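Local coordinates for protein with a SET domain within carboxy region (Cryptosporidium parvum, PDB 4LDG), which probably acts as a histone H4K20 methyltransferase, its SET domain lying in this carboxy-terminal part of a longer protein, at residues I132-S138 and D162-K168; Y128-L133 and R242-V246; I221-R225 and E256-G262. All blocks are in the same frame, centred on the assembly; numbering follows the deposited sequence.

How the contacts relate
Contacts 1 and 2 form one region, with centres about 5 Å apart. Both use the last turns of helix 121-134, and they share I132 and L133. Their partner strands, 163-166 and 240-247, are antiparallel neighbours in one sheet, so the helix packs against two strands at once. Contact 3 lies farther out, its centre about 17 Å from that of contact 1 and about 19 Å from that of contact 2. Contact 1 closes before contact 3 opens, whereas the segments of contacts 2 and 3 alternate along the chain. The helix thus covers that sheet, and contact 3, a separate two-stranded parallel pairing, touches it through F245 and I221.

Contact 1: residues I132-S138 and D162-K168; sequences ILNEIHS and DFVLEYK
I132 and F163 meet where helix 121-134 gives way to a loop beside strand 163-166. The helix closes in a Schellman motif, with E135 at positive phi (63°). The tight part of the contact is buried. F163 holds its CG anti to the backbone N (chi1 -172°), which carries the ring to the helix end. The I132 and F163 side chains cross at about a right angle. I132 CG1 comes obliquely to the ring, 3.4 Å from F163 CE1. H137 CA sits at the ring edge. Next along the loop, S138 N donates to V164 O at 2.9 Å. S138 OG joins the segments a second time, donating to F163 O at 2.8 Å, tilted from the carbonyl plane.

The polar side is looser. E135 is exposed and bends at chi2. Its OE1 meets K168 NZ at 2.8 Å in a salt bridge, using the syn lone pair. The extended E166 side chain reaches back beside I132, where E166 OE1 lies 4.0 Å from I132 CG2; its OE2 pairs with R242. One water bridges I132 O and E166 OE1. A second water donates to S138 OG, 2.7 Å away, and to D162 OD2.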
loop_
_atom_site.group_PDB
_atom_site.type_symbol
_atom_site.label_atom_id
_atom_site.label_comp_id
_atom_site.label_asym_id
_atom_site.label_seq_id
_atom_site.Cartn_x
_atom_site.Cartn_y
_atom_site.Cartn_z
ATOM N N ILE A 132 2.364 -8.551 -0.669
ATOM C CA ILE A 132 1.344 -8.335 -1.681
ATOM C C ILE A 132 0.326 -9.473 -1.669
ATOM O O ILE A 132 -0.876 -9.236 -1.657
ATOM C CB ILE A 132 1.945 -8.195 -3.086
ATOM C CG1 ILE A 132 2.659 -6.861 -3.189
ATOM C CG2 ILE A 132 0.828 -8.226 -4.133
ATOM C CD1 ILE A 132 3.482 -6.696 -4.440
ATOM N N LEU A 133 0.820 -10.710 -1.666
ATOM C CA LEU A 133 -0.049 -11.877 -1.854
ATOM C C LEU A 133 -0.756 -12.332 -0.583
ATOM O O LEU A 133 -1.816 -12.926 -0.673
ATOM C CB LEU A 133 0.745 -13.031 -2.463
ATOM C CG LEU A 133 1.134 -12.823 -3.928
ATOM C CD1 LEU A 133 2.148 -13.834 -4.369
ATOM C CD2 LEU A 133 -0.087 -12.884 -4.833
ATOM N N ASN A 134 -0.193 -12.055 0.588
ATOM C CA ASN A 134 -0.849 -12.416 1.855
ATOM C C ASN A 134 -1.488 -11.220 2.554
ATOM O O ASN A 134 -1.843 -11.312 3.708
ATOM C CB ASN A 134 0.168 -13.096 2.787
ATOM C CG ASN A 134 0.674 -14.386 2.208
ATOM O OD1 ASN A 134 -0.089 -15.332 2.046
ATOM N ND2 ASN A 134 1.950 -14.427 1.849
ATOM N N GLU A 135 -1.594 -10.092 1.853
ATOM C CA GLU A 135 -2.316 -8.906 2.332
ATOM C C GLU A 135 -1.709 -8.308 3.586
ATOM O O GLU A 135 -2.423 -7.928 4.495
ATOM C CB GLU A 135 -3.802 -9.206 2.572
ATOM C CG GLU A 135 -4.553 -9.761 1.373
ATOM C CD GLU A 135 -4.976 -8.708 0.358
ATOM O OE1 GLU A 135 -4.684 -7.496 0.544
ATOM O OE2 GLU A 135 -5.614 -9.092 -0.650
ATOM N N ILE A 136 -0.395 -8.215 3.627
ATOM C CA ILE A 136 0.284 -7.539 4.712
ATOM C C ILE A 136 0.425 -6.075 4.298
ATOM O O ILE A 136 0.766 -5.805 3.149
ATOM C CB ILE A 136 1.714 -8.067 4.939
ATOM C CG1 ILE A 136 1.770 -9.586 4.962
ATOM C CG2 ILE A 136 2.302 -7.489 6.225
ATOM C CD1 ILE A 136 1.178 -10.190 6.192
ATOM N N HIS A 137 0.173 -5.145 5.216
ATOM C CA HIS A 137 0.383 -3.708 4.936
ATOM C C HIS A 137 0.812 -2.961 6.173
ATOM O O HIS A 137 0.689 -3.456 7.293
ATOM C CB HIS A 137 -0.860 -3.044 4.326
ATOM C CG HIS A 137 -2.138 -3.482 4.949
ATOM N ND1 HIS A 137 -3.026 -4.326 4.311
ATOM C CD2 HIS A 137 -2.662 -3.234 6.172
ATOM C CE1 HIS A 137 -4.045 -4.577 5.113
ATOM N NE2 HIS A 137 -3.851 -3.924 6.246
ATOM N N SER A 138 1.345 -1.765 5.972
ATOM C CA SER A 138 1.640 -0.891 7.100
ATOM C C SER A 138 0.310 -0.513 7.708
ATOM O O SER A 138 -0.731 -0.607 7.054
ATOM C CB SER A 138 2.410 0.353 6.645
ATOM O OG SER A 138 3.762 0.007 6.339
ATOM N N ASP A 162 9.839 -0.290 4.258
ATOM C CA ASP A 162 8.671 -1.119 4.520
ATOM C C ASP A 162 7.738 -1.046 3.328
ATOM O O ASP A 162 7.706 -0.026 2.596
ATOM C CB ASP A 162 7.889 -0.684 5.758
ATOM C CG ASP A 162 8.520 -1.149 7.068
ATOM O OD1 ASP A 162 9.586 -1.842 7.065
ATOM O OD2 ASP A 162 7.925 -0.815 8.128
ATOM N N PHE A 163 7.047 -2.163 3.106
ATOM C CA PHE A 163 5.844 -2.226 2.274
ATOM C C PHE A 163 4.807 -1.346 2.943
ATOM O O PHE A 163 4.506 -1.550 4.120
ATOM C CB PHE A 163 5.331 -3.665 2.167
ATOM C CG PHE A 163 4.206 -3.848 1.178
ATOM C CD1 PHE A 163 4.477 -4.125 -0.151
ATOM C CD2 PHE A 163 2.875 -3.761 1.586
ATOM C CE1 PHE A 163 3.443 -4.278 -1.075
ATOM C CE2 PHE A 163 1.827 -3.912 0.679
ATOM C CZ PHE A 163 2.112 -4.151 -0.660
ATOM N N VAL A 164 4.236 -0.376 2.216
ATOM C CA VAL A 164 3.186 0.463 2.829
ATOM C C VAL A 164 1.784 -0.048 2.476
ATOM O O VAL A 164 1.036 -0.534 3.342
ATOM C CB VAL A 164 3.429 1.943 2.493
ATOM C CG1 VAL A 164 2.346 2.845 3.067
ATOM C CG2 VAL A 164 4.788 2.371 3.037
ATOM N N LEU A 165 1.437 0.018 1.196
ATOM C CA LEU A 165 0.096 -0.356 0.738
ATOM C C LEU A 165 0.195 -0.701 -0.715
ATOM O O LEU A 165 1.064 -0.157 -1.431
ATOM C CB LEU A 165 -0.860 0.839 0.831
ATOM C CG LEU A 165 -1.340 1.344 2.186
ATOM C CD1 LEU A 165 -2.003 2.707 2.002
ATOM C CD2 LEU A 165 -2.299 0.366 2.857
ATOM N N GLU A 166 -0.709 -1.545 -1.190
ATOM C CA GLU A 166 -0.779 -1.786 -2.620
ATOM C C GLU A 166 -1.680 -0.709 -3.189
ATOM O O GLU A 166 -2.632 -0.320 -2.541
ATOM C CB GLU A 166 -1.327 -3.177 -2.942
ATOM C CG GLU A 166 -1.392 -3.458 -4.438
ATOM C CD GLU A 166 -1.943 -4.820 -4.808
ATOM O OE1 GLU A 166 -2.184 -5.656 -3.910
ATOM O OE2 GLU A 166 -2.127 -5.059 -6.024
ATOM N N TYR A 167 -1.371 -0.224 -4.388
ATOM C CA TYR A 167 -2.298 0.637 -5.101
ATOM C C TYR A 167 -3.275 -0.270 -5.845
ATOM O O TYR A 167 -3.001 -0.724 -6.947
ATOM C CB TYR A 167 -1.564 1.561 -6.062
ATOM C CG TYR A 167 -2.402 2.734 -6.526
ATOM C CD1 TYR A 167 -2.357 3.938 -5.842
ATOM C CD2 TYR A 167 -3.247 2.639 -7.621
ATOM C CE1 TYR A 167 -3.116 5.023 -6.236
ATOM C CE2 TYR A 167 -4.020 3.726 -8.026
ATOM C CZ TYR A 167 -3.942 4.917 -7.321
ATOM O OH TYR A 167 -4.654 6.017 -7.686
ATOM N N LYS A 168 -4.396 -0.561 -5.211
ATOM C CA LYS A 168 -5.414 -1.450 -5.769
ATOM C C LYS A 168 -6.451 -0.761 -6.627
ATOM O O LYS A 168 -6.820 0.377 -6.372
ATOM C CB LYS A 168 -6.142 -2.140 -4.629
ATOM C CG LYS A 168 -5.272 -3.140 -3.895
ATOM C CD LYS A 168 -5.929 -3.636 -2.633
ATOM C CE LYS A 168 -5.272 -4.928 -2.229
ATOM N NZ LYS A 168 -5.493 -5.205 -0.784
HETATM O O HOH W 1 -1.964 -6.748 -1.442
HETATM O O HOH W 2 5.076 -0.746 8.572
#

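Contact 2: residues Y128-L133 and R242-V246; sequences YKYCIL and RLFFV
R242 NE makes a salt bridge with E166 OE2 on the neighbouring strand, and R242 NH2 is also hydrogen-bonded outside the two segments. From the helix, I132 lays its CG2 methyl over one face of the guanidinium, nearer the rim than the centre, with I132 CG2 3.5 Å from R242 NH2. Bends at chi2 and chi3 of the arginine bring the guanidinium against I132 CG2 and within reach of E166. I132 and R242 run past each other in opposite directions. L133 adds a lighter touch, with its CD2 4.0 Å from R242 NH1.

This is helix-on-sheet packing. Helix 121-134 lies across strand 240-247, the middle strand of a three-stranded antiparallel sheet in the SET domain. The axes of segments 128-133 and 242-246 approach to 10.4 Å, with directions 106° apart. R242, F244 and V246 alternate along the strand and all point their side chains at the helix. I132 and Y128, one turn apart, receive them.

F244 sits between the two. Its CG is placed between the backbone N and the carbonyl carbon (chi1 63°), and the ring stands up against the helix. I132 CD1 approaches obliquely, 3.6 Å from F244 CD2. F244 CE1 lies over one face of the Y128 ring, 3.7 Å from Y128 CG. The two rings meet obliquely, with planes at 55°. F244 also meets the ring of F163. Farther along, V246 CG1 packs 3.7 Å from Y128 CZ, and the phenol hydroxyl beyond it is hydrogen-bonded to D161 O.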
loop_
_atom_site.group_PDB
_atom_site.type_symbol
_atom_site.label_atom_id
_atom_site.label_comp_id
_atom_site.label_asym_id
_atom_site.label_seq_id
_atom_site.Cartn_x
_atom_site.Cartn_y
_atom_site.Cartn_z
ATOM N N TYR A 128 8.370 -8.181 -0.328
ATOM C CA TYR A 128 7.300 -7.447 -0.991
ATOM C C TYR A 128 6.266 -8.369 -1.625
ATOM O O TYR A 128 5.057 -8.223 -1.425
ATOM C CB TYR A 128 7.917 -6.520 -2.061
ATOM C CG TYR A 128 8.755 -5.379 -1.490
ATOM C CD1 TYR A 128 8.500 -4.845 -0.241
ATOM C CD2 TYR A 128 9.785 -4.828 -2.222
ATOM C CE1 TYR A 128 9.236 -3.805 0.247
ATOM C CE2 TYR A 128 10.551 -3.791 -1.725
ATOM C CZ TYR A 128 10.254 -3.264 -0.494
ATOM O OH TYR A 128 11.027 -2.216 0.018
ATOM N N LYS A 129 6.761 -9.335 -2.375
ATOM C CA LYS A 129 5.924 -10.362 -2.969
ATOM C C LYS A 129 5.080 -11.048 -1.903
ATOM O O LYS A 129 3.869 -11.217 -2.070
ATOM C CB LYS A 129 6.797 -11.377 -3.706
ATOM C CG LYS A 129 6.012 -12.471 -4.406
ATOM C CD LYS A 129 6.836 -13.211 -5.456
ATOM C CE LYS A 129 6.058 -14.424 -5.914
ATOM N NZ LYS A 129 6.569 -15.072 -7.169
ATOM N N TYR A 130 5.701 -11.414 -0.789
ATOM C CA TYR A 130 4.943 -12.039 0.283
ATOM C C TYR A 130 3.857 -11.112 0.832
ATOM O O TYR A 130 2.748 -11.553 1.083
ATOM C CB TYR A 130 5.869 -12.510 1.409
ATOM C CG TYR A 130 5.171 -13.345 2.467
ATOM C CD1 TYR A 130 5.095 -14.744 2.355
ATOM C CD2 TYR A 130 4.598 -12.748 3.571
ATOM C CE1 TYR A 130 4.483 -15.510 3.316
ATOM C CE2 TYR A 130 3.957 -13.500 4.539
ATOM C CZ TYR A 130 3.896 -14.882 4.403
ATOM O OH TYR A 130 3.254 -15.620 5.370
ATOM N N CYS A 131 4.179 -9.844 1.074
ATOM C CA CYS A 131 3.164 -8.889 1.606
ATOM C C CYS A 131 2.020 -8.654 0.605
ATOM O O CYS A 131 0.845 -8.596 0.971
ATOM C CB CYS A 131 3.796 -7.559 1.950
ATOM S SG CYS A 131 5.074 -7.610 3.217
ATOM N N ILE A 132 2.364 -8.551 -0.669
ATOM C CA ILE A 132 1.344 -8.335 -1.681
ATOM C C ILE A 132 0.326 -9.473 -1.669
ATOM O O ILE A 132 -0.876 -9.236 -1.657
ATOM C CB ILE A 132 1.945 -8.195 -3.086
ATOM C CG1 ILE A 132 2.659 -6.861 -3.189
ATOM C CG2 ILE A 132 0.828 -8.226 -4.133
ATOM C CD1 ILE A 132 3.482 -6.696 -4.440
ATOM N N LEU A 133 0.820 -10.710 -1.666
ATOM C CA LEU A 133 -0.049 -11.877 -1.854
ATOM C C LEU A 133 -0.756 -12.332 -0.583
ATOM O O LEU A 133 -1.816 -12.926 -0.673
ATOM C CB LEU A 133 0.745 -13.031 -2.463
ATOM C CG LEU A 133 1.134 -12.823 -3.928
ATOM C CD1 LEU A 133 2.148 -13.834 -4.369
ATOM C CD2 LEU A 133 -0.087 -12.884 -4.833
ATOM N N ARG A 242 1.657 -5.601 -10.159
ATOM C CA ARG A 242 1.098 -5.185 -8.882
ATOM C C ARG A 242 1.878 -3.975 -8.419
ATOM O O ARG A 242 3.118 -4.060 -8.174
ATOM C CB ARG A 242 1.235 -6.295 -7.840
ATOM C CG ARG A 242 0.757 -7.657 -8.343
ATOM C CD ARG A 242 -0.740 -7.677 -8.593
ATOM N NE ARG A 242 -1.434 -7.546 -7.314
ATOM C CZ ARG A 242 -1.853 -8.558 -6.562
ATOM N NH1 ARG A 242 -1.671 -9.831 -6.943
ATOM N NH2 ARG A 242 -2.442 -8.306 -5.408
ATOM N N LEU A 243 1.153 -2.861 -8.264
ATOM C CA LEU A 243 1.768 -1.575 -7.969
ATOM C C LEU A 243 1.582 -1.290 -6.485
ATOM O O LEU A 243 0.457 -1.417 -5.949
ATOM C CB LEU A 243 1.101 -0.486 -8.825
ATOM C CG LEU A 243 1.476 1.005 -8.674
ATOM C CD1 LEU A 243 2.903 1.267 -9.148
ATOM C CD2 LEU A 243 0.494 1.863 -9.457
ATOM N N PHE A 244 2.676 -0.887 -5.829
ATOM C CA PHE A 244 2.660 -0.665 -4.392
ATOM C C PHE A 244 3.594 0.436 -3.955
ATOM O O PHE A 244 4.552 0.824 -4.683
ATOM C CB PHE A 244 2.974 -1.967 -3.592
ATOM C CG PHE A 244 4.363 -2.545 -3.828
ATOM C CD1 PHE A 244 5.381 -2.362 -2.913
ATOM C CD2 PHE A 244 4.637 -3.278 -4.961
ATOM C CE1 PHE A 244 6.649 -2.891 -3.139
ATOM C CE2 PHE A 244 5.896 -3.804 -5.199
ATOM C CZ PHE A 244 6.902 -3.617 -4.291
ATOM N N PHE A 245 3.304 0.935 -2.749
ATOM C CA PHE A 245 4.084 1.993 -2.135
ATOM C C PHE A 245 5.068 1.415 -1.134
ATOM O O PHE A 245 4.749 0.463 -0.419
ATOM C CB PHE A 245 3.152 2.920 -1.397
ATOM C CG PHE A 245 2.279 3.740 -2.293
ATOM C CD1 PHE A 245 2.823 4.692 -3.114
ATOM C CD2 PHE A 245 0.895 3.587 -2.264
ATOM C CE1 PHE A 245 2.013 5.481 -3.895
ATOM C CE2 PHE A 245 0.087 4.362 -3.046
ATOM C CZ PHE A 245 0.649 5.312 -3.861
ATOM N N VAL A 246 6.273 1.968 -1.108
ATOM C CA VAL A 246 7.208 1.716 -0.013
ATOM C C VAL A 246 7.675 3.047 0.527
ATOM O O VAL A 246 7.666 4.037 -0.181
ATOM C CB VAL A 246 8.410 0.871 -0.449
ATOM C CG1 VAL A 246 7.939 -0.471 -0.981
ATOM C CG2 VAL A 246 9.226 1.564 -1.506
#

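Contact 3: residues I221-R225 and E256-G262; sequences INHSR and ELLFDYG
N222-S224 (NHS) and E256-Y261 (ELLFDY) match the conserved motifs of the SET pseudoknot, in which the C-terminal part of the domain threads against an earlier loop. As in other SET methyltransferases, the knot probably borders the active site here. The backbones run parallel for a short distance. H223 is flanked by two bonds to F259: F259 N donates to N222 O at 3.2 Å, and S224 N to F259 O at 2.9 Å. H223 CA also makes a CA-H...O contact with F259 O.

Side chains tie the ends. H223 turns its CG anti to the backbone N (chi1 168°), which brings the ring alongside Y261. There H223 ND1 accepts from Y261 N at 3.1 Å, exactly in the ring plane. The Y261 ring slides past H223 the opposite way. Its OH donates to I221 O over a short 2.5 Å, tilted from the carbonyl plane. F259 CD2 lies over the centre of the Y261 ring. D260 OD1 accepts from G262 N at 2.8 Å, an Asx turn at D260-G262.

At the other end N222 ND2 points at E256 OE2, 2.8 Å away and nearly straight (171°), with amide and carboxylate planes almost perpendicular. N222 ND2 also donates to R150 O. One water lies between N222 N, E256 OE2 and L257 O. On the buried side I221 CG2 packs 4.0 Å from F259 CB, and I221 CD1 faces L257 CD1.

The bond from Y261 N probably holds the imidazole orientation, while the hydroxyl bond positions the far end of the phenol. With H223 ND1 acting as acceptor, the N-H of the imidazole would probably be on NE2.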
loop_
_atom_site.group_PDB
_atom_site.type_symbol
_atom_site.label_atom_id
_atom_site.label_comp_id
_atom_site.label_asym_id
_atom_site.label_seq_id
_atom_site.Cartn_x
_atom_site.Cartn_y
_atom_site.Cartn_z
ATOM N N ILE A 221 -4.135 8.783 -1.031
ATOM C CA ILE A 221 -2.945 9.480 -0.624
ATOM C C ILE A 221 -2.774 10.797 -1.389
ATOM O O ILE A 221 -2.799 10.840 -2.633
ATOM C CB ILE A 221 -1.728 8.547 -0.741
ATOM C CG1 ILE A 221 -1.841 7.444 0.327
ATOM C CG2 ILE A 221 -0.451 9.312 -0.549
ATOM C CD1 ILE A 221 -0.998 6.236 0.070
ATOM N N ASN A 222 -2.599 11.877 -0.642
ATOM C CA ASN A 222 -2.384 13.185 -1.253
ATOM C C ASN A 222 -1.027 13.354 -1.904
ATOM O O ASN A 222 -0.087 12.563 -1.698
ATOM C CB ASN A 222 -2.597 14.300 -0.220
ATOM C CG ASN A 222 -4.029 14.369 0.241
ATOM O OD1 ASN A 222 -4.958 14.276 -0.548
ATOM N ND2 ASN A 222 -4.213 14.466 1.527
ATOM N N HIS A 223 -0.942 14.414 -2.688
ATOM C CA HIS A 223 0.180 14.661 -3.545
ATOM C C HIS A 223 1.131 15.680 -2.957
ATOM O O HIS A 223 0.695 16.664 -2.388
ATOM C CB HIS A 223 -0.325 15.202 -4.875
ATOM C CG HIS A 223 0.757 15.768 -5.732
ATOM N ND1 HIS A 223 1.656 14.970 -6.394
ATOM C CD2 HIS A 223 1.105 17.048 -6.010
ATOM C CE1 HIS A 223 2.505 15.726 -7.066
ATOM N NE2 HIS A 223 2.192 16.992 -6.846
ATOM N N SER A 224 2.430 15.425 -3.106
ATOM C CA SER A 224 3.456 16.419 -2.840
ATOM C C SER A 224 4.752 16.175 -3.626
ATOM O O SER A 224 5.360 15.096 -3.547
ATOM C CB SER A 224 3.778 16.484 -1.362
ATOM O OG SER A 224 4.945 17.279 -1.219
ATOM N N ARG A 225 5.182 17.182 -4.377
ATOM C CA ARG A 225 6.484 17.116 -5.056
ATOM C C ARG A 225 7.655 17.492 -4.143
ATOM O O ARG A 225 8.765 17.009 -4.320
ATOM C CB ARG A 225 6.532 17.989 -6.314
ATOM C CG ARG A 225 7.795 17.719 -7.143
ATOM C CD ARG A 225 7.669 18.154 -8.593
ATOM N NE ARG A 225 8.043 19.559 -8.771
ATOM C CZ ARG A 225 9.190 19.995 -9.299
ATOM N NH1 ARG A 225 10.113 19.141 -9.737
ATOM N NH2 ARG A 225 9.416 21.305 -9.394
ATOM N N GLU A 256 1.427 12.278 7.890
ATOM C CA GLU A 256 0.644 12.065 6.682
ATOM C C GLU A 256 1.492 11.324 5.676
ATOM O O GLU A 256 2.669 11.591 5.589
ATOM C CB GLU A 256 0.170 13.396 6.087
ATOM C CG GLU A 256 -0.715 13.214 4.843
ATOM C CD GLU A 256 -1.312 14.499 4.257
ATOM O OE1 GLU A 256 -1.008 15.600 4.757
ATOM O OE2 GLU A 256 -2.097 14.404 3.284
ATOM N N LEU A 257 0.891 10.407 4.912
ATOM C CA LEU A 257 1.590 9.802 3.792
ATOM C C LEU A 257 1.436 10.725 2.596
ATOM O O LEU A 257 0.336 11.197 2.286
ATOM C CB LEU A 257 1.024 8.439 3.447
ATOM C CG LEU A 257 0.938 7.406 4.569
ATOM C CD1 LEU A 257 0.570 6.046 4.001
ATOM C CD2 LEU A 257 2.239 7.333 5.330
ATOM N N LEU A 258 2.548 10.970 1.924
ATOM C CA LEU A 258 2.574 11.834 0.748
ATOM C C LEU A 258 3.383 11.199 -0.378
ATOM O O LEU A 258 4.392 10.568 -0.143
ATOM C CB LEU A 258 3.130 13.217 1.104
ATOM C CG LEU A 258 2.278 14.044 2.084
ATOM C CD1 LEU A 258 3.006 15.278 2.621
ATOM C CD2 LEU A 258 0.970 14.444 1.411
ATOM N N PHE A 259 2.905 11.406 -1.598
ATOM C CA PHE A 259 3.440 10.811 -2.775
ATOM C C PHE A 259 3.521 11.864 -3.879
ATOM O O PHE A 259 2.595 12.653 -4.065
ATOM C CB PHE A 259 2.510 9.670 -3.214
ATOM C CG PHE A 259 2.943 9.002 -4.465
ATOM C CD1 PHE A 259 4.166 8.359 -4.528
ATOM C CD2 PHE A 259 2.148 9.029 -5.591
ATOM C CE1 PHE A 259 4.590 7.761 -5.721
ATOM C CE2 PHE A 259 2.553 8.420 -6.764
ATOM C CZ PHE A 259 3.769 7.771 -6.829
ATOM N N ASP A 260 4.622 11.857 -4.624
ATOM C CA ASP A 260 4.765 12.710 -5.788
ATOM C C ASP A 260 4.171 11.988 -6.976
ATOM O O ASP A 260 4.799 11.102 -7.533
ATOM C CB ASP A 260 6.235 13.006 -6.054
ATOM C CG ASP A 260 6.441 13.879 -7.286
ATOM O OD1 ASP A 260 5.448 14.215 -7.944
ATOM O OD2 ASP A 260 7.596 14.234 -7.594
ATOM N N TYR A 261 2.949 12.340 -7.349
ATOM C CA TYR A 261 2.295 11.733 -8.496
ATOM C C TYR A 261 2.809 12.193 -9.853
ATOM O O TYR A 261 2.267 11.770 -10.865
ATOM C CB TYR A 261 0.807 11.982 -8.461
ATOM C CG TYR A 261 0.019 11.247 -7.389
ATOM C CD1 TYR A 261 -0.670 10.077 -7.684
ATOM C CD2 TYR A 261 -0.081 11.744 -6.100
ATOM C CE1 TYR A 261 -1.428 9.419 -6.720
ATOM C CE2 TYR A 261 -0.835 11.097 -5.150
ATOM C CZ TYR A 261 -1.515 9.924 -5.469
ATOM O OH TYR A 261 -2.255 9.251 -4.518
ATOM N N GLY A 262 3.842 13.034 -9.906
ATOM C CA GLY A 262 4.312 13.576 -11.186
ATOM C C GLY A 262 5.517 12.895 -11.818
ATOM O O GLY A 262 5.975 13.299 -12.886
HETATM O O HOH W 3 -2.430 11.542 2.531
#